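F420-dependent methylenetetrahydromethanopterin dehydrogenase (Methanopyrus kandleri, PDB 1QV9) catalyses the reversible, coenzyme F420-dependent interconversion of methenyl- and methylene-tetrahydromethanopterin on the pathway of methanogenesis from carbon dioxide. Local coordinates at residues Glu110-Pro121 / Glu175-Asp184; Ile209-Gly220 / Ile233-Ala244. One frame throughout, in Å; residues are numbered along the deposited sequence.

Contact 1. Residues Glu110-Pro121 / Glu175-Asp184; sequences EEQGLGYILVKP and ENDLPKLVID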
loop_
_atom_site.group_PDB
_atom_site.type_symbol
_atom_site.label_atom_id
_atom_site.label_comp_id
_atom_site.label_asym_id
_atom_site.label_seq_id
_atom_site.Cartn_x
_atom_site.Cartn_y
_atom_site.Cartn_z
ATOM N N GLU A 110 -40.218 11.473 -18.296
ATOM C CA GLU A 110 -41.328 11.823 -17.409
ATOM C C GLU A 110 -42.617 11.894 -18.228
ATOM O O GLU A 110 -43.654 11.434 -17.789
ATOM C CB GLU A 110 -41.038 13.139 -16.678
ATOM C CG GLU A 110 -39.785 13.016 -15.799
ATOM C CD GLU A 110 -39.437 14.267 -15.018
ATOM O OE1 GLU A 110 -40.140 15.288 -15.172
ATOM O OE2 GLU A 110 -38.447 14.234 -14.255
ATOM N N GLU A 111 -42.525 12.422 -19.438
ATOM C CA GLU A 111 -43.696 12.495 -20.316
ATOM C C GLU A 111 -44.142 11.079 -20.721
ATOM O O GLU A 111 -45.324 10.832 -20.921
ATOM C CB GLU A 111 -43.366 13.301 -21.573
ATOM C CG GLU A 111 -44.576 13.510 -22.486
ATOM C CD GLU A 111 -44.226 14.235 -23.777
ATOM O OE1 GLU A 111 -43.567 15.300 -23.707
ATOM O OE2 GLU A 111 -44.617 13.745 -24.863
ATOM N N GLN A 112 -43.183 10.150 -20.806
ATOM C CA GLN A 112 -43.453 8.768 -21.184
ATOM C C GLN A 112 -43.987 7.976 -20.017
ATOM O O GLN A 112 -44.303 6.802 -20.165
ATOM C CB GLN A 112 -42.168 8.086 -21.735
ATOM C CG GLN A 112 -41.740 8.573 -23.097
ATOM C CD GLN A 112 -40.365 8.043 -23.521
ATOM O OE1 GLN A 112 -39.422 8.065 -22.740
ATOM N NE2 GLN A 112 -40.243 7.612 -24.774
ATOM N N GLY A 113 -44.048 8.604 -18.839
ATOM C CA GLY A 113 -44.578 7.933 -17.676
ATOM C C GLY A 113 -43.614 6.901 -17.128
ATOM O O GLY A 113 -44.024 5.983 -16.430
ATOM N N LEU A 114 -42.335 7.097 -17.423
ATOM C CA LEU A 114 -41.309 6.154 -16.975
ATOM C C LEU A 114 -40.527 6.643 -15.772
ATOM O O LEU A 114 -40.289 7.839 -15.643
ATOM C CB LEU A 114 -40.304 5.927 -18.113
ATOM C CG LEU A 114 -40.837 5.303 -19.397
ATOM C CD1 LEU A 114 -39.760 5.439 -20.502
ATOM C CD2 LEU A 114 -41.230 3.849 -19.169
ATOM N N GLY A 115 -40.177 5.718 -14.869
ATOM C CA GLY A 115 -39.309 6.074 -13.765
ATOM C C GLY A 115 -37.863 5.970 -14.269
ATOM O O GLY A 115 -37.590 5.451 -15.382
ATOM N N TYR A 116 -36.929 6.503 -13.492
ATOM C CA TYR A 116 -35.513 6.402 -13.882
ATOM C C TYR A 116 -34.570 6.505 -12.710
ATOM O O TYR A 116 -34.885 7.109 -11.697
ATOM C CB TYR A 116 -35.092 7.478 -14.917
ATOM C CG TYR A 116 -35.391 8.925 -14.550
ATOM C CD1 TYR A 116 -36.561 9.526 -15.006
ATOM C CD2 TYR A 116 -34.550 9.660 -13.719
ATOM C CE1 TYR A 116 -36.892 10.834 -14.637
ATOM C CE2 TYR A 116 -34.879 10.973 -13.335
ATOM C CZ TYR A 116 -36.052 11.537 -13.808
ATOM O OH TYR A 116 -36.389 12.828 -13.446
ATOM N N ILE A 117 -33.410 5.859 -12.845
ATOM C CA ILE A 117 -32.364 6.002 -11.847
ATOM C C ILE A 117 -31.150 6.205 -12.734
ATOM O O ILE A 117 -30.739 5.296 -13.472
ATOM C CB ILE A 117 -32.148 4.758 -10.961
ATOM C CG1 ILE A 117 -33.449 4.469 -10.204
ATOM C CG2 ILE A 117 -30.996 5.036 -9.964
ATOM C CD1 ILE A 117 -33.417 3.196 -9.315
ATOM N N LEU A 118 -30.615 7.425 -12.715
ATOM C CA LEU A 118 -29.449 7.748 -13.530
ATOM C C LEU A 118 -28.236 7.821 -12.609
ATOM O O LEU A 118 -28.205 8.618 -11.688
ATOM C CB LEU A 118 -29.662 9.079 -14.249
ATOM C CG LEU A 118 -30.875 9.033 -15.194
ATOM C CD1 LEU A 118 -31.006 10.377 -15.891
ATOM C CD2 LEU A 118 -30.672 7.922 -16.259
ATOM N N VAL A 119 -27.239 6.970 -12.844
ATOM C CA VAL A 119 -26.073 6.907 -11.991
ATOM C C VAL A 119 -24.903 7.594 -12.683
ATOM O O VAL A 119 -24.255 7.015 -13.580
ATOM C CB VAL A 119 -25.761 5.411 -11.684
ATOM C CG1 VAL A 119 -24.605 5.289 -10.700
ATOM C CG2 VAL A 119 -27.015 4.775 -11.081
ATOM N N LYS A 120 -24.617 8.831 -12.271
ATOM C CA LYS A 120 -23.544 9.573 -12.940
ATOM C C LYS A 120 -22.157 8.939 -12.809
ATOM O O LYS A 120 -21.359 8.967 -13.725
ATOM C CB LYS A 120 -23.546 11.057 -12.499
ATOM C CG LYS A 120 -24.897 11.699 -12.754
ATOM C CD LYS A 120 -24.934 13.215 -12.475
ATOM C CE LYS A 120 -24.319 13.969 -13.637
ATOM N NZ LYS A 120 -24.381 15.450 -13.428
ATOM N N PRO A 121 -21.859 8.325 -11.653
ATOM C CA PRO A 121 -20.519 7.721 -11.590
ATOM C C PRO A 121 -20.352 6.393 -12.374
ATOM O O PRO A 121 -19.233 5.845 -12.414
ATOM C CB PRO A 121 -20.262 7.500 -10.100
ATOM C CG PRO A 121 -21.555 7.824 -9.391
ATOM C CD PRO A 121 -22.427 8.603 -10.323
ATOM N N GLU A 175 -47.666 5.936 -11.606
ATOM C CA GLU A 175 -46.546 6.621 -12.223
ATOM C C GLU A 175 -45.825 7.486 -11.192
ATOM O O GLU A 175 -44.607 7.623 -11.243
ATOM C CB GLU A 175 -47.001 7.473 -13.408
ATOM C CG GLU A 175 -47.535 6.603 -14.553
ATOM C CD GLU A 175 -48.021 7.354 -15.771
ATOM O OE1 GLU A 175 -48.631 6.676 -16.617
ATOM O OE2 GLU A 175 -47.808 8.589 -15.922
ATOM N N ASN A 176 -46.569 8.074 -10.263
ATOM C CA ASN A 176 -45.935 8.885 -9.235
ATOM C C ASN A 176 -45.114 8.095 -8.217
ATOM O O ASN A 176 -44.339 8.675 -7.443
ATOM C CB ASN A 176 -46.993 9.731 -8.520
ATOM C CG ASN A 176 -47.442 10.888 -9.361
ATOM O OD1 ASN A 176 -46.714 11.354 -10.239
ATOM N ND2 ASN A 176 -48.637 11.383 -9.085
ATOM N N ASP A 177 -45.273 6.777 -8.210
ATOM C CA ASP A 177 -44.495 5.930 -7.329
ATOM C C ASP A 177 -43.170 5.558 -7.975
ATOM O O ASP A 177 -42.274 5.078 -7.276
ATOM C CB ASP A 177 -45.225 4.617 -7.042
ATOM C CG ASP A 177 -46.439 4.807 -6.150
ATOM O OD1 ASP A 177 -47.459 4.144 -6.418
ATOM O OD2 ASP A 177 -46.344 5.587 -5.173
ATOM N N LEU A 178 -43.044 5.786 -9.280
ATOM C CA LEU A 178 -41.812 5.383 -9.960
ATOM C C LEU A 178 -40.698 6.344 -9.616
ATOM O O LEU A 178 -40.894 7.562 -9.548
ATOM C CB LEU A 178 -42.034 5.308 -11.455
ATOM C CG LEU A 178 -43.094 4.271 -11.855
ATOM C CD1 LEU A 178 -43.343 4.420 -13.334
ATOM C CD2 LEU A 178 -42.652 2.846 -11.500
ATOM N N PRO A 179 -39.490 5.817 -9.396
ATOM C CA PRO A 179 -38.394 6.717 -9.041
ATOM C C PRO A 179 -37.985 7.699 -10.112
ATOM O O PRO A 179 -38.193 7.457 -11.289
ATOM C CB PRO A 179 -37.241 5.747 -8.689
ATOM C CG PRO A 179 -37.540 4.560 -9.553
ATOM C CD PRO A 179 -39.057 4.405 -9.409
ATOM N N LYS A 180 -37.451 8.837 -9.669
ATOM C CA LYS A 180 -36.898 9.874 -10.529
ATOM C C LYS A 180 -35.635 10.260 -9.746
ATOM O O LYS A 180 -35.603 11.244 -9.010
ATOM C CB LYS A 180 -37.861 11.058 -10.675
ATOM C CG LYS A 180 -39.081 10.687 -11.472
ATOM C CD LYS A 180 -39.909 11.911 -11.826
ATOM C CE LYS A 180 -40.569 12.502 -10.595
ATOM N NZ LYS A 180 -41.506 13.631 -10.977
ATOM N N LEU A 181 -34.595 9.443 -9.880
ATOM C CA LEU A 181 -33.361 9.657 -9.136
ATOM C C LEU A 181 -32.147 9.891 -9.988
ATOM O O LEU A 181 -31.965 9.235 -11.005
ATOM C CB LEU A 181 -33.053 8.447 -8.248
ATOM C CG LEU A 181 -34.010 8.088 -7.123
ATOM C CD1 LEU A 181 -33.524 6.816 -6.454
ATOM C CD2 LEU A 181 -34.084 9.242 -6.100
ATOM N N VAL A 182 -31.316 10.832 -9.552
ATOM C CA VAL A 182 -30.059 11.113 -10.234
ATOM C C VAL A 182 -29.027 11.033 -9.120
ATOM O O VAL A 182 -29.023 11.834 -8.166
ATOM C CB VAL A 182 -30.055 12.509 -10.889
ATOM C CG1 VAL A 182 -28.735 12.765 -11.524
ATOM C CG2 VAL A 182 -31.150 12.600 -11.929
ATOM N N ILE A 183 -28.150 10.046 -9.245
ATOM C CA ILE A 183 -27.150 9.785 -8.228
ATOM C C ILE A 183 -25.766 10.266 -8.598
ATOM O O ILE A 183 -25.284 10.066 -9.729
ATOM C CB ILE A 183 -27.078 8.248 -7.944
ATOM C CG1 ILE A 183 -28.457 7.755 -7.474
ATOM C CG2 ILE A 183 -25.962 7.921 -6.915
ATOM C CD1 ILE A 183 -28.584 6.221 -7.414
ATOM N N ASP A 184 -25.141 10.919 -7.636
ATOM C CA ASP A 184 -23.777 11.378 -7.789
ATOM C C ASP A 184 -23.099 11.572 -6.455
ATOM O O ASP A 184 -23.638 11.168 -5.407
ATOM C CB ASP A 184 -23.701 12.625 -8.675
ATOM C CG ASP A 184 -24.282 13.889 -8.016
ATOM O OD1 ASP A 184 -24.698 13.847 -6.840
ATOM O OD2 ASP A 184 -24.314 14.941 -8.699
HETATM O O HOH W 1 -41.561 15.988 -12.159
HETATM O O HOH W 2 -22.703 15.676 -11.005
#
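The phenol ring of Y116 lies against the backbone and inner side chain of K180 on the adjoining strand. K180 CA stands over one face, toward the rim, in a CH-pi contact 3.9 Å from the ring centroid, and K180 CB lies 3.6 Å from Y116 OH. With chi1 at 53°, CG of Y116 stands between its own backbone N and carbonyl carbon, which sends the ring over the neighbouring strand; its hydroxyl donates to the anti lone pair of E110 OE2, at 2.6 Å, an oxygen steadied by a salt bridge to K106. The ring is thus fixed at one face and its far end. K180 reaches past it to a water held by NZ at 2.6 Å, which gives E110 OE1 a weak bond.

Beneath, strands 115-119 and 180-183 run parallel, 2° apart. Y116 and L118 each bond through N and O to residues 179-183, Y116 N reaching P179 O just ahead of the second strand, and K120 N continues the ladder to I183 O. On the other face, I117 CG2 lies 3.7 Å from I183 CD1, the two isoleucines side by side. Beyond the last bridge, K120 folds its methylenes over V182 and D184, and a water bound to K120 NZ lies close enough to D184 OD2 to link the two.

The pair forms a beta-alpha-beta crossover, strand 180-183 being one edge of the six-stranded parallel sheet. Strand 94-99 adjoins 115-119 on its other side, helix 153-169 covers the face of I117 and I183, and helix 197-223 meets P121 and D184.

Contact 2. Residues Ile209-Gly220 / Ile233-Ala244; sequences IAENVADVSVEG and IVASAHEMMRKA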
loop_
_atom_site.group_PDB
_atom_site.type_symbol
_atom_site.label_atom_id
_atom_site.label_comp_id
_atom_site.label_asym_id
_atom_site.label_seq_id
_atom_site.Cartn_x
_atom_site.Cartn_y
_atom_site.Cartn_z
ATOM N N ILE A 209 -14.313 11.077 -8.833
ATOM C CA ILE A 209 -13.357 10.594 -9.824
ATOM C C ILE A 209 -14.045 9.679 -10.847
ATOM O O ILE A 209 -13.780 9.754 -12.043
ATOM C CB ILE A 209 -12.177 9.850 -9.125
ATOM C CG1 ILE A 209 -11.384 10.844 -8.280
ATOM C CG2 ILE A 209 -11.335 9.073 -10.173
ATOM C CD1 ILE A 209 -10.268 10.213 -7.430
ATOM N N ALA A 210 -14.905 8.777 -10.385
ATOM C CA ALA A 210 -15.637 7.900 -11.267
ATOM C C ALA A 210 -16.482 8.709 -12.252
ATOM O O ALA A 210 -16.511 8.383 -13.419
ATOM C CB ALA A 210 -16.535 6.926 -10.429
ATOM N N GLU A 211 -17.181 9.742 -11.775
ATOM C CA GLU A 211 -17.982 10.541 -12.702
ATOM C C GLU A 211 -17.060 11.195 -13.743
ATOM O O GLU A 211 -17.391 11.235 -14.950
ATOM C CB GLU A 211 -18.776 11.606 -11.926
ATOM C CG GLU A 211 -19.646 12.468 -12.849
ATOM C CD GLU A 211 -20.494 13.472 -12.095
ATOM O OE1 GLU A 211 -21.044 14.399 -12.742
ATOM O OE2 GLU A 211 -20.614 13.332 -10.869
ATOM N N ASN A 212 -15.888 11.656 -13.304
ATOM C CA ASN A 212 -14.932 12.318 -14.227
ATOM C C ASN A 212 -14.319 11.392 -15.272
ATOM O O ASN A 212 -13.860 11.824 -16.332
ATOM C CB ASN A 212 -13.814 13.014 -13.450
ATOM C CG ASN A 212 -14.332 14.132 -12.503
ATOM O OD1 ASN A 212 -15.383 14.741 -12.731
ATOM N ND2 ASN A 212 -13.577 14.393 -11.457
ATOM N N VAL A 213 -14.285 10.084 -14.997
ATOM C CA VAL A 213 -13.750 9.126 -15.947
ATOM C C VAL A 213 -14.542 9.164 -17.256
ATOM O O VAL A 213 -13.964 9.008 -18.336
ATOM C CB VAL A 213 -13.835 7.695 -15.323
ATOM C CG1 VAL A 213 -13.709 6.616 -16.385
ATOM C CG2 VAL A 213 -12.715 7.563 -14.312
ATOM N N ALA A 214 -15.847 9.385 -17.169
ATOM C CA ALA A 214 -16.659 9.385 -18.383
ATOM C C ALA A 214 -16.199 10.411 -19.404
ATOM O O ALA A 214 -16.154 10.115 -20.608
ATOM C CB ALA A 214 -18.112 9.602 -18.038
ATOM N N ASP A 215 -15.856 11.605 -18.942
ATOM C CA ASP A 215 -15.417 12.637 -19.880
ATOM C C ASP A 215 -14.134 12.235 -20.574
ATOM O O ASP A 215 -13.931 12.557 -21.756
ATOM C CB ASP A 215 -15.219 13.976 -19.170
ATOM C CG ASP A 215 -16.533 14.618 -18.743
ATOM O OD1 ASP A 215 -16.493 15.771 -18.261
ATOM O OD2 ASP A 215 -17.605 13.981 -18.885
ATOM N N VAL A 216 -13.252 11.530 -19.860
ATOM C CA VAL A 216 -11.990 11.096 -20.457
ATOM C C VAL A 216 -12.229 10.003 -21.498
ATOM O O VAL A 216 -11.647 10.017 -22.588
ATOM C CB VAL A 216 -10.955 10.607 -19.365
ATOM C CG1 VAL A 216 -9.648 10.102 -20.051
ATOM C CG2 VAL A 216 -10.706 11.758 -18.379
ATOM N N SER A 217 -13.056 9.019 -21.156
ATOM C CA SER A 217 -13.399 7.966 -22.080
ATOM C C SER A 217 -14.060 8.543 -23.349
ATOM O O SER A 217 -13.751 8.113 -24.449
ATOM C CB SER A 217 -14.358 6.974 -21.413
ATOM O OG SER A 217 -13.663 6.279 -20.371
ATOM N N VAL A 218 -14.965 9.491 -23.153
ATOM C CA VAL A 218 -15.676 10.111 -24.282
ATOM C C VAL A 218 -14.650 10.834 -25.157
ATOM O O VAL A 218 -14.696 10.719 -26.384
ATOM C CB VAL A 218 -16.780 11.078 -23.780
ATOM C CG1 VAL A 218 -17.287 11.975 -24.945
ATOM C CG2 VAL A 218 -17.952 10.279 -23.211
ATOM N N GLU A 219 -13.706 11.552 -24.546
ATOM C CA GLU A 219 -12.697 12.242 -25.356
ATOM C C GLU A 219 -11.868 11.246 -26.171
ATOM O O GLU A 219 -11.597 11.445 -27.356
ATOM C CB GLU A 219 -11.761 13.069 -24.482
ATOM C CG GLU A 219 -10.626 13.741 -25.265
ATOM C CD GLU A 219 -9.611 14.410 -24.356
ATOM O OE1 GLU A 219 -10.011 14.864 -23.282
ATOM O OE2 GLU A 219 -8.423 14.491 -24.724
ATOM N N GLY A 220 -11.451 10.142 -25.547
ATOM C CA GLY A 220 -10.637 9.199 -26.266
ATOM C C GLY A 220 -11.354 8.328 -27.287
ATOM O O GLY A 220 -10.725 7.856 -28.226
ATOM N N ILE A 233 -5.036 8.306 -23.719
ATOM C CA ILE A 233 -6.174 8.913 -23.076
ATOM C C ILE A 233 -7.139 7.862 -22.493
ATOM O O ILE A 233 -7.519 7.982 -21.304
ATOM C CB ILE A 233 -6.924 9.880 -24.068
ATOM C CG1 ILE A 233 -6.003 11.082 -24.351
ATOM C CG2 ILE A 233 -8.258 10.338 -23.483
ATOM C CD1 ILE A 233 -6.540 12.004 -25.460
ATOM N N VAL A 234 -7.559 6.867 -23.274
ATOM C CA VAL A 234 -8.521 5.912 -22.695
ATOM C C VAL A 234 -7.860 5.108 -21.567
ATOM O O VAL A 234 -8.547 4.748 -20.593
ATOM C CB VAL A 234 -9.165 4.953 -23.719
ATOM C CG1 VAL A 234 -10.028 5.770 -24.716
ATOM C CG2 VAL A 234 -8.131 4.107 -24.406
ATOM N N ALA A 235 -6.561 4.860 -21.660
ATOM C CA ALA A 235 -5.878 4.092 -20.597
ATOM C C ALA A 235 -5.849 4.908 -19.327
ATOM O O ALA A 235 -5.952 4.355 -18.216
ATOM C CB ALA A 235 -4.462 3.746 -20.991
ATOM N N SER A 236 -5.705 6.233 -19.448
ATOM C CA SER A 236 -5.665 7.072 -18.261
ATOM C C SER A 236 -7.013 7.047 -17.518
ATOM O O SER A 236 -7.033 7.152 -16.297
ATOM C CB SER A 236 -5.236 8.512 -18.621
ATOM O OG SER A 236 -6.300 9.237 -19.182
ATOM N N ALA A 237 -8.109 6.873 -18.248
ATOM C CA ALA A 237 -9.444 6.804 -17.654
ATOM C C ALA A 237 -9.501 5.555 -16.747
ATOM O O ALA A 237 -10.058 5.614 -15.628
ATOM C CB ALA A 237 -10.481 6.710 -18.744
ATOM N N HIS A 238 -8.913 4.470 -17.224
ATOM C CA HIS A 238 -8.945 3.222 -16.432
ATOM C C HIS A 238 -8.039 3.344 -15.202
ATOM O O HIS A 238 -8.360 2.789 -14.127
ATOM C CB HIS A 238 -8.552 2.058 -17.313
ATOM C CG HIS A 238 -9.670 1.523 -18.165
ATOM N ND1 HIS A 238 -10.528 2.322 -18.901
ATOM C CD2 HIS A 238 -10.024 0.247 -18.451
ATOM C CE1 HIS A 238 -11.353 1.556 -19.601
ATOM N NE2 HIS A 238 -11.059 0.297 -19.347
ATOM N N GLU A 239 -6.898 4.028 -15.307
ATOM C CA GLU A 239 -6.059 4.239 -14.124
ATOM C C GLU A 239 -6.843 5.068 -13.091
ATOM O O GLU A 239 -6.699 4.845 -11.885
ATOM C CB GLU A 239 -4.728 4.947 -14.450
ATOM C CG GLU A 239 -3.821 4.166 -15.406
ATOM C CD GLU A 239 -3.179 2.909 -14.804
ATOM O OE1 GLU A 239 -2.749 2.043 -15.606
ATOM O OE2 GLU A 239 -3.082 2.817 -13.542
HETATM N N MSE A 240 -7.645 6.037 -13.534
HETATM C CA MSE A 240 -8.456 6.843 -12.604
HETATM C C MSE A 240 -9.434 5.942 -11.853
HETATM O O MSE A 240 -9.568 6.090 -10.626
HETATM C CB MSE A 240 -9.242 7.898 -13.370
HETATM C CG MSE A 240 -8.311 8.925 -13.930
HETATM SE SE MSE A 240 -9.279 10.114 -15.197
HETATM C CE MSE A 240 -10.426 10.995 -13.912
HETATM N N MSE A 241 -10.101 5.068 -12.592
HETATM C CA MSE A 241 -11.115 4.196 -11.977
HETATM C C MSE A 241 -10.477 3.241 -10.966
HETATM O O MSE A 241 -11.094 2.953 -9.920
HETATM C CB MSE A 241 -11.892 3.434 -13.037
HETATM C CG MSE A 241 -13.069 2.645 -12.467
HETATM SE SE MSE A 241 -14.476 3.756 -11.613
HETATM C CE MSE A 241 -15.296 4.446 -13.265
ATOM N N ARG A 242 -9.272 2.768 -11.258
ATOM C CA ARG A 242 -8.576 1.874 -10.306
ATOM C C ARG A 242 -8.318 2.647 -8.996
ATOM O O ARG A 242 -8.464 2.088 -7.894
ATOM C CB ARG A 242 -7.268 1.368 -10.936
ATOM C CG ARG A 242 -6.299 0.681 -9.975
ATOM C CD ARG A 242 -5.213 0.019 -10.820
ATOM N NE ARG A 242 -4.195 -0.624 -9.984
ATOM C CZ ARG A 242 -3.149 0.010 -9.457
ATOM N NH1 ARG A 242 -2.260 -0.656 -8.701
ATOM N NH2 ARG A 242 -2.946 1.312 -9.688
ATOM N N LYS A 243 -7.965 3.934 -9.053
ATOM C CA LYS A 243 -7.758 4.707 -7.826
ATOM C C LYS A 243 -9.067 5.043 -7.109
ATOM O O LYS A 243 -9.097 5.177 -5.885
ATOM C CB LYS A 243 -6.976 6.004 -8.108
ATOM C CG LYS A 243 -5.502 5.682 -8.408
ATOM C CD LYS A 243 -4.879 4.840 -7.265
ATOM C CE LYS A 243 -3.359 4.670 -7.373
ATOM N NZ LYS A 243 -3.019 3.880 -8.556
ATOM N N ALA A 244 -10.149 5.227 -7.871
ATOM C CA ALA A 244 -11.436 5.468 -7.248
ATOM C C ALA A 244 -11.784 4.188 -6.448
ATOM O O ALA A 244 -12.310 4.317 -5.351
ATOM C CB ALA A 244 -12.541 5.778 -8.321
#
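V216 and M240 cross obliquely, and each fits as a knob into a hole of the opposite helix; M240 and M241 are both selenomethionines. V216 enters among I233, S236, A237 and M240: CG1, anti to the backbone N (chi1 178°), drops to 3.3 Å from I233 O, while CG2 meets M240 SE at 3.9 Å. In return M240 sits among I209, N212, V213 and V216, and its bend at chi3 (68°) brings CE over N212 CB. V213 slides past M240 in the opposite direction, its CG2 3.6 Å from M240 CB. On the flank M241, twice bent, lays SE and CE on A210. The small residues A237, A244 and G220 are consistent with the close approach of the antiparallel axes, 8.2 Å.

S236 OG donates to I233 O, which it shares with the methyl of V216, and S217 OG bonds to M124 O. E219 OE2, although 3.2 Å from I233 CD1, forms a salt bridge with R185 and a hydrogen bond with N186, both of a neighbouring subunit. With no hydrogen bond between them, these helices cohere through close apolar packing, while charges at their margins serve the joining of subunits in the hexamer.

In the fold
From the N terminus, the chain lays down the strands of the parallel sheet up to 115-119, then leaves it for two long helices, 134-150 and 153-169, before returning as strand 180-183; contact 1 closes this helical excursion by adding the edge strand. Contact 2 follows in series, neither enclosing nor crossing the first: helix 197-223 runs out, turns, and comes back as helix 227-257, a hairpin with only a short connection. The centres are about 25 Å apart, yet the contacts meet where P121 packs on A210 and K120 makes a long, weak ion pair with E211. Sheet and helix bundle are thus tied at the C-terminal ends of the last two strands.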